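Local coordinates for protein Baccell_00875 (Bacteroides cellulosilyticus DSM 14838, PDB 5NO8) that is a polysaccharide lyase that probably removes L-rhamnose caps linked to glucuronic acid on complex arabinogalactan proteins, at residues I110-K115 / Y127-E132; V260-Y265 / A273-R278; Y265-G270 / A330-I335. One frame throughout, in Å; residues are numbered along the deposited sequence.

Contact 1. Residues I110-K115 / Y127-E132; sequences IRILIK and YSFTNE
I114 leans along the Y127 ring: its CG2 stands 4.2 Å above one face, displaced from the ring centre to its margin, while CD1 reaches Y127 CE2 at 3.7 Å. W237 meets the same ring edge-to-face. The F129 ring is met at a slant by I112, whose CG1 is 3.9 Å from F129 CD2. The R111 guanidinium has E132 OE2 well off its plane, 4.3 Å from R111 NE, with guanidinium and carboxylate turned 65° apart; the opposite charges probably attract, yet no N-H points at the oxygen. Such pairs illustrate how an antiparallel ladder sorts residues: I112, I114, Y127 and F129 gather on one face, while R111, S128 and T130 share the other with L113. On the latter, S128 OG projects between its own backbone N and carbonyl carbon (chi1 60°), where it meets two waters: one at 3.0 Å that also bonds T130 OG1, itself held by S232 OG, the other joined to L113 O. R111 with T130 and L113 with S128 exchange paired backbone hydrogen bonds. This hairpin of strands 110-119 and 122-131 lies between strands 102-107 and 232-242 in an antiparallel sheet, I110 and I112 packing on F77 of strand 75-81.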
loop_
_atom_site.group_PDB
_atom_site.type_symbol
_atom_site.label_atom_id
_atom_site.label_comp_id
_atom_site.label_asym_id
_atom_site.label_seq_id
_atom_site.Cartn_x
_atom_site.Cartn_y
_atom_site.Cartn_z
ATOM N N ILE A 110 -2.526 -8.405 -36.199
ATOM C CA ILE A 110 -3.458 -7.753 -35.269
ATOM C C ILE A 110 -3.718 -6.303 -35.627
ATOM O O ILE A 110 -2.810 -5.485 -35.663
ATOM C CB ILE A 110 -2.971 -7.856 -33.814
ATOM C CG1 ILE A 110 -2.654 -9.320 -33.449
ATOM C CG2 ILE A 110 -4.006 -7.298 -32.854
ATOM C CD1 ILE A 110 -3.828 -10.241 -33.674
ATOM N N ARG A 111 -4.988 -5.999 -35.826
ATOM C CA ARG A 111 -5.461 -4.635 -35.999
ATOM C C ARG A 111 -5.897 -4.114 -34.643
ATOM O O ARG A 111 -6.706 -4.792 -33.976
ATOM C CB ARG A 111 -6.645 -4.682 -36.942
ATOM C CG ARG A 111 -7.239 -3.364 -37.361
ATOM C CD ARG A 111 -8.388 -3.718 -38.317
ATOM N NE ARG A 111 -8.983 -2.596 -39.027
ATOM C CZ ARG A 111 -10.117 -1.963 -38.687
ATOM N NH1 ARG A 111 -10.567 -0.966 -39.461
ATOM N NH2 ARG A 111 -10.782 -2.278 -37.567
ATOM N N ILE A 112 -5.378 -2.956 -34.252
ATOM C CA ILE A 112 -5.785 -2.270 -33.026
ATOM C C ILE A 112 -6.453 -0.972 -33.427
ATOM O O ILE A 112 -5.807 -0.095 -34.004
ATOM C CB ILE A 112 -4.614 -1.964 -32.073
ATOM C CG1 ILE A 112 -3.768 -3.220 -31.784
ATOM C CG2 ILE A 112 -5.146 -1.410 -30.770
ATOM C CD1 ILE A 112 -2.526 -3.365 -32.643
ATOM N N LEU A 113 -7.745 -0.866 -33.173
ATOM C CA LEU A 113 -8.477 0.378 -33.509
ATOM C C LEU A 113 -8.880 1.040 -32.214
ATOM O O LEU A 113 -9.501 0.388 -31.375
ATOM C CB LEU A 113 -9.708 0.087 -34.338
ATOM C CG LEU A 113 -10.635 1.254 -34.725
ATOM C CD1 LEU A 113 -9.895 2.237 -35.622
ATOM C CD2 LEU A 113 -11.882 0.722 -35.412
ATOM N N ILE A 114 -8.537 2.316 -32.060
ATOM C CA ILE A 114 -9.019 3.121 -30.959
ATOM C C ILE A 114 -10.002 4.168 -31.449
ATOM O O ILE A 114 -9.650 4.965 -32.310
ATOM C CB ILE A 114 -7.883 3.842 -30.227
ATOM C CG1 ILE A 114 -6.761 2.859 -29.900
ATOM C CG2 ILE A 114 -8.429 4.488 -28.957
ATOM C CD1 ILE A 114 -5.526 3.488 -29.298
ATOM N N LYS A 115 -11.212 4.171 -30.890
ATOM C CA LYS A 115 -12.237 5.192 -31.185
ATOM C C LYS A 115 -12.499 5.951 -29.902
ATOM O O LYS A 115 -12.869 5.341 -28.900
ATOM C CB LYS A 115 -13.524 4.521 -31.704
ATOM C CG LYS A 115 -13.357 3.846 -33.079
ATOM C CD LYS A 115 -14.655 3.269 -33.650
ATOM C CE LYS A 115 -14.891 1.827 -33.186
ATOM N NZ LYS A 115 -16.198 1.330 -33.653
ATOM N N TYR A 127 -11.378 0.209 -27.637
ATOM C CA TYR A 127 -10.229 -0.477 -28.234
ATOM C C TYR A 127 -10.758 -1.780 -28.829
ATOM O O TYR A 127 -11.467 -2.535 -28.145
ATOM C CB TYR A 127 -9.160 -0.821 -27.190
ATOM C CG TYR A 127 -8.542 0.360 -26.513
ATOM C CD1 TYR A 127 -9.232 1.051 -25.529
ATOM C CD2 TYR A 127 -7.260 0.785 -26.824
ATOM C CE1 TYR A 127 -8.676 2.148 -24.899
ATOM C CE2 TYR A 127 -6.698 1.871 -26.198
ATOM C CZ TYR A 127 -7.418 2.571 -25.247
ATOM O OH TYR A 127 -6.869 3.675 -24.613
ATOM N N SER A 128 -10.488 -2.041 -30.103
ATOM C CA SER A 128 -10.839 -3.320 -30.655
ATOM C C SER A 128 -9.581 -3.953 -31.205
ATOM O O SER A 128 -8.798 -3.270 -31.880
ATOM C CB SER A 128 -11.911 -3.187 -31.719
ATOM O OG SER A 128 -11.431 -2.374 -32.733
ATOM N N PHE A 129 -9.419 -5.238 -30.923
ATOM C CA PHE A 129 -8.272 -6.024 -31.360
ATOM C C PHE A 129 -8.824 -7.074 -32.296
ATOM O O PHE A 129 -9.630 -7.907 -31.873
ATOM C CB PHE A 129 -7.596 -6.682 -30.169
ATOM C CG PHE A 129 -7.082 -5.706 -29.160
ATOM C CD1 PHE A 129 -7.941 -5.138 -28.231
ATOM C CD2 PHE A 129 -5.756 -5.313 -29.166
ATOM C CE1 PHE A 129 -7.487 -4.234 -27.315
ATOM C CE2 PHE A 129 -5.290 -4.378 -28.249
ATOM C CZ PHE A 129 -6.161 -3.833 -27.327
ATOM N N THR A 130 -8.413 -7.040 -33.562
ATOM C CA THR A 130 -8.953 -7.950 -34.564
ATOM C C THR A 130 -7.849 -8.786 -35.196
ATOM O O THR A 130 -6.829 -8.251 -35.580
ATOM C CB THR A 130 -9.711 -7.185 -35.669
ATOM O OG1 THR A 130 -10.685 -6.332 -35.044
ATOM C CG2 THR A 130 -10.400 -8.150 -36.622
ATOM N N ASN A 131 -8.086 -10.087 -35.317
ATOM C CA ASN A 131 -7.205 -10.957 -36.072
ATOM C C ASN A 131 -7.564 -10.855 -37.546
ATOM O O ASN A 131 -8.557 -11.421 -37.994
ATOM C CB ASN A 131 -7.303 -12.396 -35.597
ATOM C CG ASN A 131 -6.372 -13.329 -36.346
ATOM O OD1 ASN A 131 -5.509 -12.889 -37.119
ATOM N ND2 ASN A 131 -6.536 -14.611 -36.121
ATOM N N GLU A 132 -6.729 -10.129 -38.288
ATOM C CA GLU A 132 -6.884 -9.986 -39.754
ATOM C C GLU A 132 -6.100 -11.026 -40.560
ATOM O O GLU A 132 -6.046 -10.963 -41.798
ATOM C CB GLU A 132 -6.448 -8.570 -40.162
ATOM C CG GLU A 132 -7.321 -7.468 -39.604
ATOM C CD GLU A 132 -8.731 -7.441 -40.184
ATOM O OE1 GLU A 132 -8.964 -8.014 -41.268
ATOM O OE2 GLU A 132 -9.612 -6.817 -39.565
HETATM O O HOH W 1 -9.735 -3.812 -34.794
HETATM O O HOH W 2 -12.424 0.431 -31.497
#

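Contact 2. Residues V260-Y265 / A273-R278; sequences VSCNKY and ARVECR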
loop_
_atom_site.group_PDB
_atom_site.type_symbol
_atom_site.label_atom_id
_atom_site.label_comp_id
_atom_site.label_asym_id
_atom_site.label_seq_id
_atom_site.Cartn_x
_atom_site.Cartn_y
_atom_site.Cartn_z
ATOM N N VAL A 260 -18.401 -4.761 -5.732
ATOM C CA VAL A 260 -18.348 -5.909 -4.847
ATOM C C VAL A 260 -17.721 -5.483 -3.536
ATOM O O VAL A 260 -16.764 -4.727 -3.516
ATOM C CB VAL A 260 -17.553 -7.048 -5.496
ATOM C CG1 VAL A 260 -17.418 -8.241 -4.572
ATOM C CG2 VAL A 260 -18.283 -7.488 -6.747
ATOM N N SER A 261 -18.259 -6.002 -2.432
ATOM C CA SER A 261 -17.665 -5.782 -1.135
ATOM C C SER A 261 -17.960 -6.987 -0.237
ATOM O O SER A 261 -18.963 -7.674 -0.424
ATOM C CB SER A 261 -18.218 -4.511 -0.495
ATOM O OG SER A 261 -19.631 -4.529 -0.524
ATOM N N CYS A 262 -17.110 -7.166 0.765
ATOM C CA CYS A 262 -17.252 -8.238 1.750
ATOM C C CYS A 262 -17.345 -7.617 3.129
ATOM O O CYS A 262 -16.859 -6.522 3.360
ATOM C CB CYS A 262 -16.052 -9.175 1.712
ATOM S SG CYS A 262 -15.745 -9.905 0.080
ATOM N N ASN A 263 -17.922 -8.350 4.079
ATOM C CA ASN A 263 -17.997 -7.851 5.444
ATOM C C ASN A 263 -16.593 -7.684 6.032
ATOM O O ASN A 263 -16.349 -6.745 6.791
ATOM C CB ASN A 263 -18.931 -8.710 6.322
ATOM C CG ASN A 263 -18.474 -10.141 6.452
ATOM O OD1 ASN A 263 -18.197 -10.803 5.460
ATOM N ND2 ASN A 263 -18.339 -10.614 7.687
ATOM N N LYS A 264 -15.686 -8.598 5.688
ATOM C CA LYS A 264 -14.270 -8.491 6.029
ATOM C C LYS A 264 -13.511 -9.136 4.901
ATOM O O LYS A 264 -14.125 -9.804 4.084
ATOM C CB LYS A 264 -13.959 -9.283 7.267
ATOM C CG LYS A 264 -14.718 -8.860 8.472
ATOM C CD LYS A 264 -14.050 -9.398 9.709
ATOM C CE LYS A 264 -14.501 -10.773 10.090
ATOM N NZ LYS A 264 -14.632 -10.764 11.598
ATOM N N TYR A 265 -12.199 -8.950 4.867
ATOM C CA TYR A 265 -11.361 -9.595 3.841
ATOM C C TYR A 265 -10.420 -10.631 4.375
ATOM O O TYR A 265 -9.814 -11.369 3.601
ATOM C CB TYR A 265 -10.636 -8.530 2.992
ATOM C CG TYR A 265 -11.646 -7.705 2.288
ATOM C CD1 TYR A 265 -12.219 -8.134 1.082
ATOM C CD2 TYR A 265 -12.112 -6.504 2.851
ATOM C CE1 TYR A 265 -13.228 -7.405 0.467
ATOM C CE2 TYR A 265 -13.103 -5.757 2.229
ATOM C CZ TYR A 265 -13.656 -6.201 1.024
ATOM O OH TYR A 265 -14.666 -5.501 0.415
ATOM N N ALA A 273 -18.771 -15.479 5.839
ATOM C CA ALA A 273 -18.499 -14.380 4.908
ATOM C C ALA A 273 -19.812 -13.946 4.295
ATOM O O ALA A 273 -20.667 -14.804 3.965
ATOM C CB ALA A 273 -17.544 -14.825 3.809
ATOM N N ARG A 274 -19.994 -12.634 4.151
ATOM C CA ARG A 274 -21.094 -12.094 3.379
ATOM C C ARG A 274 -20.481 -11.267 2.251
ATOM O O ARG A 274 -19.800 -10.299 2.523
ATOM C CB ARG A 274 -22.033 -11.224 4.210
ATOM C CG ARG A 274 -23.170 -10.623 3.382
ATOM C CD ARG A 274 -24.101 -9.771 4.247
ATOM N NE ARG A 274 -25.114 -9.096 3.447
ATOM C CZ ARG A 274 -26.403 -9.431 3.324
ATOM N NH1 ARG A 274 -26.933 -10.477 3.949
ATOM N NH2 ARG A 274 -27.188 -8.677 2.578
ATOM N N VAL A 275 -20.740 -11.654 1.009
ATOM C CA VAL A 275 -20.152 -10.983 -0.151
ATOM C C VAL A 275 -21.284 -10.411 -0.987
ATOM O O VAL A 275 -22.195 -11.142 -1.357
ATOM C CB VAL A 275 -19.314 -11.971 -1.004
ATOM C CG1 VAL A 275 -18.505 -11.217 -2.045
ATOM C CG2 VAL A 275 -18.440 -12.807 -0.116
ATOM N N GLU A 276 -21.237 -9.101 -1.258
ATOM C CA GLU A 276 -22.316 -8.369 -1.918
ATOM C C GLU A 276 -21.862 -7.857 -3.261
ATOM O O GLU A 276 -20.726 -7.407 -3.390
ATOM C CB GLU A 276 -22.709 -7.160 -1.064
ATOM C CG GLU A 276 -23.400 -7.565 0.233
ATOM C CD GLU A 276 -23.996 -6.389 0.996
ATOM O OE1 GLU A 276 -23.791 -5.216 0.591
ATOM O OE2 GLU A 276 -24.660 -6.653 2.010
ATOM N N CYS A 277 -22.740 -7.943 -4.249
ATOM C CA CYS A 277 -22.535 -7.369 -5.568
ATOM C C CYS A 277 -23.695 -6.379 -5.815
ATOM O O CYS A 277 -24.861 -6.785 -5.957
ATOM C CB CYS A 277 -22.508 -8.473 -6.607
ATOM S SG CYS A 277 -22.158 -7.902 -8.303
ATOM N N ARG A 278 -23.362 -5.092 -5.846
ATOM C CA ARG A 278 -24.353 -4.015 -5.976
ATOM C C ARG A 278 -24.312 -3.462 -7.387
ATOM O O ARG A 278 -23.230 -3.193 -7.929
ATOM C CB ARG A 278 -24.050 -2.918 -4.956
ATOM C CG ARG A 278 -24.841 -1.618 -5.084
ATOM C CD ARG A 278 -26.242 -1.717 -4.520
ATOM N NE ARG A 278 -26.252 -1.963 -3.080
ATOM C CZ ARG A 278 -27.355 -2.210 -2.375
ATOM N NH1 ARG A 278 -28.547 -2.238 -2.966
ATOM N NH2 ARG A 278 -27.264 -2.454 -1.077
#
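C262 lays its SG against both methyls of V275, with V275 CG1 the nearer at 3.7 Å. On the same face V260 divides its branches: CG1 meets V275 CG1 at 4.1 Å, the two side chains slanting across each other, and CG2 approaches C277 SG at 4.2 Å. F320 of strand 314-322 packs on V260, V275 and C277. The backbones are joined by the reciprocal bonds of the S261-E276 pair, after which N263 leaves the strand and its side chain takes over. A chi1 of 61° turns the N263 amide to the facing strand, where N263 OD1 accepts R274 N at 2.9 Å in a nearly straight bond, although the donor sits 55° above the amide carbonyl plane. N263 N in turn reaches R274 O at 3.1 Å, so one residue engages both backbone polar groups of R274. Topologically, after pairing 259-262 antiparallel with 272-278 at one edge of the sheet, the chain crosses directly to the other edge, where 266-268 runs parallel to 326-335, an arrangement consistent with the split first strand of an immunoglobulin-like sandwich. At this switch C262 N donates to Y265 OH at 3.0 Å. On the other face R274 extends to grip E276 side-on, two nitrogens to one oxygen: NE meets the anti lone pair of E276 OE2 at 2.9 Å, and NH2 adds a longer bond. Both lie with that oxygen in the guanidinium plane. R274 NH1 bridges to E307, and F305 adds a cation-pi contact. A leucine in place of R274 would probably leave the carboxylates of E276 and E307 without their shared cation and E276 freer to turn.

Contact 3. Residues Y265-G270 / A330-I335; sequences YVFEKG and ADCLVI
F267 bonds to L333 and pairs with V334 in a parallel ladder, in which the short strand 266-268 runs beside strand 326-335 as an outermost strand of a mixed sheet, probably that of an immunoglobulin-like sandwich. The F267 side chain starts at CB, 4.3 Å from V334 CG2. With CG anti to the carbonyl carbon (chi1 -66°), the ring turns an edge to its partner: L333 O lies near the ring plane, 3.9 Å from F267 CD2, and CE2 is 4.0 Å from C332 SG. CZ ends against A273, and M310 also touches the ring. The sulfur is an edge contact for F267, its direction 85° off the ring normal, whereas it approaches the Y265 ring obliquely, 4.2 Å from Y265 CD1. C332 SG thus makes a sulfur-aromatic contact with each ring. Along the backbone the bonds follow the usual parallel alternation: Y265 O accepts from L333 N, F267 N donates to L333 O at 2.8 Å, and F267 O receives I335 N. On the opposite face V266 CG1 meets I335 CG2 at 4.2 Å, and V266 also touches R643 and N644 of helix 632-644, which places this edge against the helical domain. I335 CG1 comes to 3.6 Å from F267 O.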
loop_
_atom_site.group_PDB
_atom_site.type_symbol
_atom_site.label_atom_id
_atom_site.label_comp_id
_atom_site.label_asym_id
_atom_site.label_seq_id
_atom_site.Cartn_x
_atom_site.Cartn_y
_atom_site.Cartn_z
ATOM N N TYR A 265 -12.199 -8.950 4.867
ATOM C CA TYR A 265 -11.361 -9.595 3.841
ATOM C C TYR A 265 -10.420 -10.631 4.375
ATOM O O TYR A 265 -9.814 -11.369 3.601
ATOM C CB TYR A 265 -10.636 -8.530 2.992
ATOM C CG TYR A 265 -11.646 -7.705 2.288
ATOM C CD1 TYR A 265 -12.219 -8.134 1.082
ATOM C CD2 TYR A 265 -12.112 -6.504 2.851
ATOM C CE1 TYR A 265 -13.228 -7.405 0.467
ATOM C CE2 TYR A 265 -13.103 -5.757 2.229
ATOM C CZ TYR A 265 -13.656 -6.201 1.024
ATOM O OH TYR A 265 -14.666 -5.501 0.415
ATOM N N VAL A 266 -10.298 -10.712 5.697
ATOM C CA VAL A 266 -9.556 -11.773 6.343
ATOM C C VAL A 266 -10.485 -12.381 7.398
ATOM O O VAL A 266 -11.071 -11.653 8.208
ATOM C CB VAL A 266 -8.261 -11.265 7.004
ATOM C CG1 VAL A 266 -7.541 -12.404 7.705
ATOM C CG2 VAL A 266 -7.364 -10.608 5.965
ATOM N N PHE A 267 -10.629 -13.698 7.338
ATOM C CA PHE A 267 -11.537 -14.471 8.185
ATOM C C PHE A 267 -10.777 -15.502 8.990
ATOM O O PHE A 267 -9.815 -16.059 8.497
ATOM C CB PHE A 267 -12.512 -15.227 7.299
ATOM C CG PHE A 267 -13.431 -14.342 6.556
ATOM C CD1 PHE A 267 -14.592 -13.879 7.166
ATOM C CD2 PHE A 267 -13.081 -13.854 5.296
ATOM C CE1 PHE A 267 -15.443 -13.019 6.511
ATOM C CE2 PHE A 267 -13.947 -12.996 4.630
ATOM C CZ PHE A 267 -15.132 -12.595 5.227
ATOM N N GLU A 268 -11.216 -15.762 10.231
ATOM C CA GLU A 268 -10.801 -16.946 10.962
ATOM C C GLU A 268 -11.652 -18.131 10.532
ATOM O O GLU A 268 -12.830 -17.987 10.199
ATOM C CB GLU A 268 -10.970 -16.761 12.482
ATOM C CG GLU A 268 -10.151 -15.610 13.040
ATOM C CD GLU A 268 -10.262 -15.549 14.555
ATOM O OE1 GLU A 268 -11.357 -15.806 15.077
ATOM O OE2 GLU A 268 -9.259 -15.265 15.223
ATOM N N LYS A 269 -11.047 -19.311 10.555
ATOM C CA LYS A 269 -11.739 -20.505 10.139
ATOM C C LYS A 269 -13.013 -20.652 10.981
ATOM O O LYS A 269 -12.975 -20.478 12.200
ATOM C CB LYS A 269 -10.813 -21.695 10.279
ATOM C CG LYS A 269 -11.369 -22.971 9.697
ATOM C CD LYS A 269 -10.320 -24.074 9.717
ATOM C CE LYS A 269 -10.262 -24.733 11.078
ATOM N NZ LYS A 269 -9.224 -25.790 11.011
ATOM N N GLY A 270 -14.130 -20.856 10.304
ATOM C CA GLY A 270 -15.431 -20.984 10.939
ATOM C C GLY A 270 -16.272 -19.742 10.909
ATOM O O GLY A 270 -17.465 -19.800 11.216
ATOM N N ALA A 330 -13.878 -10.855 -5.764
ATOM C CA ALA A 330 -13.285 -10.381 -4.520
ATOM C C ALA A 330 -12.233 -11.367 -4.039
ATOM O O ALA A 330 -12.370 -12.571 -4.251
ATOM C CB ALA A 330 -14.341 -10.208 -3.460
ATOM N N ASP A 331 -11.173 -10.846 -3.406
ATOM C CA ASP A 331 -10.069 -11.673 -2.878
ATOM C C ASP A 331 -10.087 -11.628 -1.341
ATOM O O ASP A 331 -9.921 -10.553 -0.755
ATOM C CB ASP A 331 -8.722 -11.163 -3.358
ATOM C CG ASP A 331 -8.549 -11.265 -4.863
ATOM O OD1 ASP A 331 -8.799 -12.367 -5.418
ATOM O OD2 ASP A 331 -8.142 -10.241 -5.484
ATOM N N CYS A 332 -10.302 -12.784 -0.714
ATOM C CA CYS A 332 -10.333 -12.937 0.730
ATOM C C CYS A 332 -9.298 -13.964 1.171
ATOM O O CYS A 332 -8.825 -14.783 0.370
ATOM C CB CYS A 332 -11.705 -13.396 1.208
ATOM S SG CYS A 332 -12.985 -12.207 0.798
ATOM N N LEU A 333 -8.966 -13.926 2.461
ATOM C CA LEU A 333 -8.025 -14.860 3.053
ATOM C C LEU A 333 -8.661 -15.478 4.286
ATOM O O LEU A 333 -9.296 -14.770 5.072
ATOM C CB LEU A 333 -6.739 -14.132 3.484
ATOM C CG LEU A 333 -5.628 -14.949 4.112
ATOM C CD1 LEU A 333 -5.025 -15.945 3.144
ATOM C CD2 LEU A 333 -4.516 -14.033 4.645
ATOM N N VAL A 334 -8.466 -16.778 4.444
ATOM C CA VAL A 334 -8.827 -17.495 5.659
ATOM C C VAL A 334 -7.585 -17.941 6.410
ATOM O O VAL A 334 -6.674 -18.584 5.837
ATOM C CB VAL A 334 -9.770 -18.695 5.365
ATOM C CG1 VAL A 334 -10.205 -19.360 6.672
ATOM C CG2 VAL A 334 -10.983 -18.206 4.635
ATOM N N ILE A 335 -7.544 -17.607 7.699
ATOM C CA ILE A 335 -6.439 -18.024 8.567
ATOM C C ILE A 335 -7.029 -18.990 9.613
ATOM O O ILE A 335 -8.231 -19.003 9.796
ATOM C CB ILE A 335 -5.728 -16.824 9.221
ATOM C CG1 ILE A 335 -6.654 -16.088 10.176
ATOM C CG2 ILE A 335 -5.190 -15.866 8.151
ATOM C CD1 ILE A 335 -5.947 -15.018 10.979
#

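In the fold
Contacts 2 and 3 form one unit: their centres lie 11 Å apart, they share Y265, their segments interleave in sequence, and strands 259-262 and 266-268 are the outermost strands of the same sheet. Side chains join them in the interior, with C262 SG 3.7 Å from C332 SG and A273 CB 3.6 Å from F267 CZ. Contact 1 is separate, earlier in the chain and in another sheet, its nearest atoms about 23 Å from either. No substrate marks an active site; a bound glycerol, probably from crystallisation, lies about 5 Å from the side chain of E268 in contact 3, and K264 NZ of contact 2 also bonds glycerol.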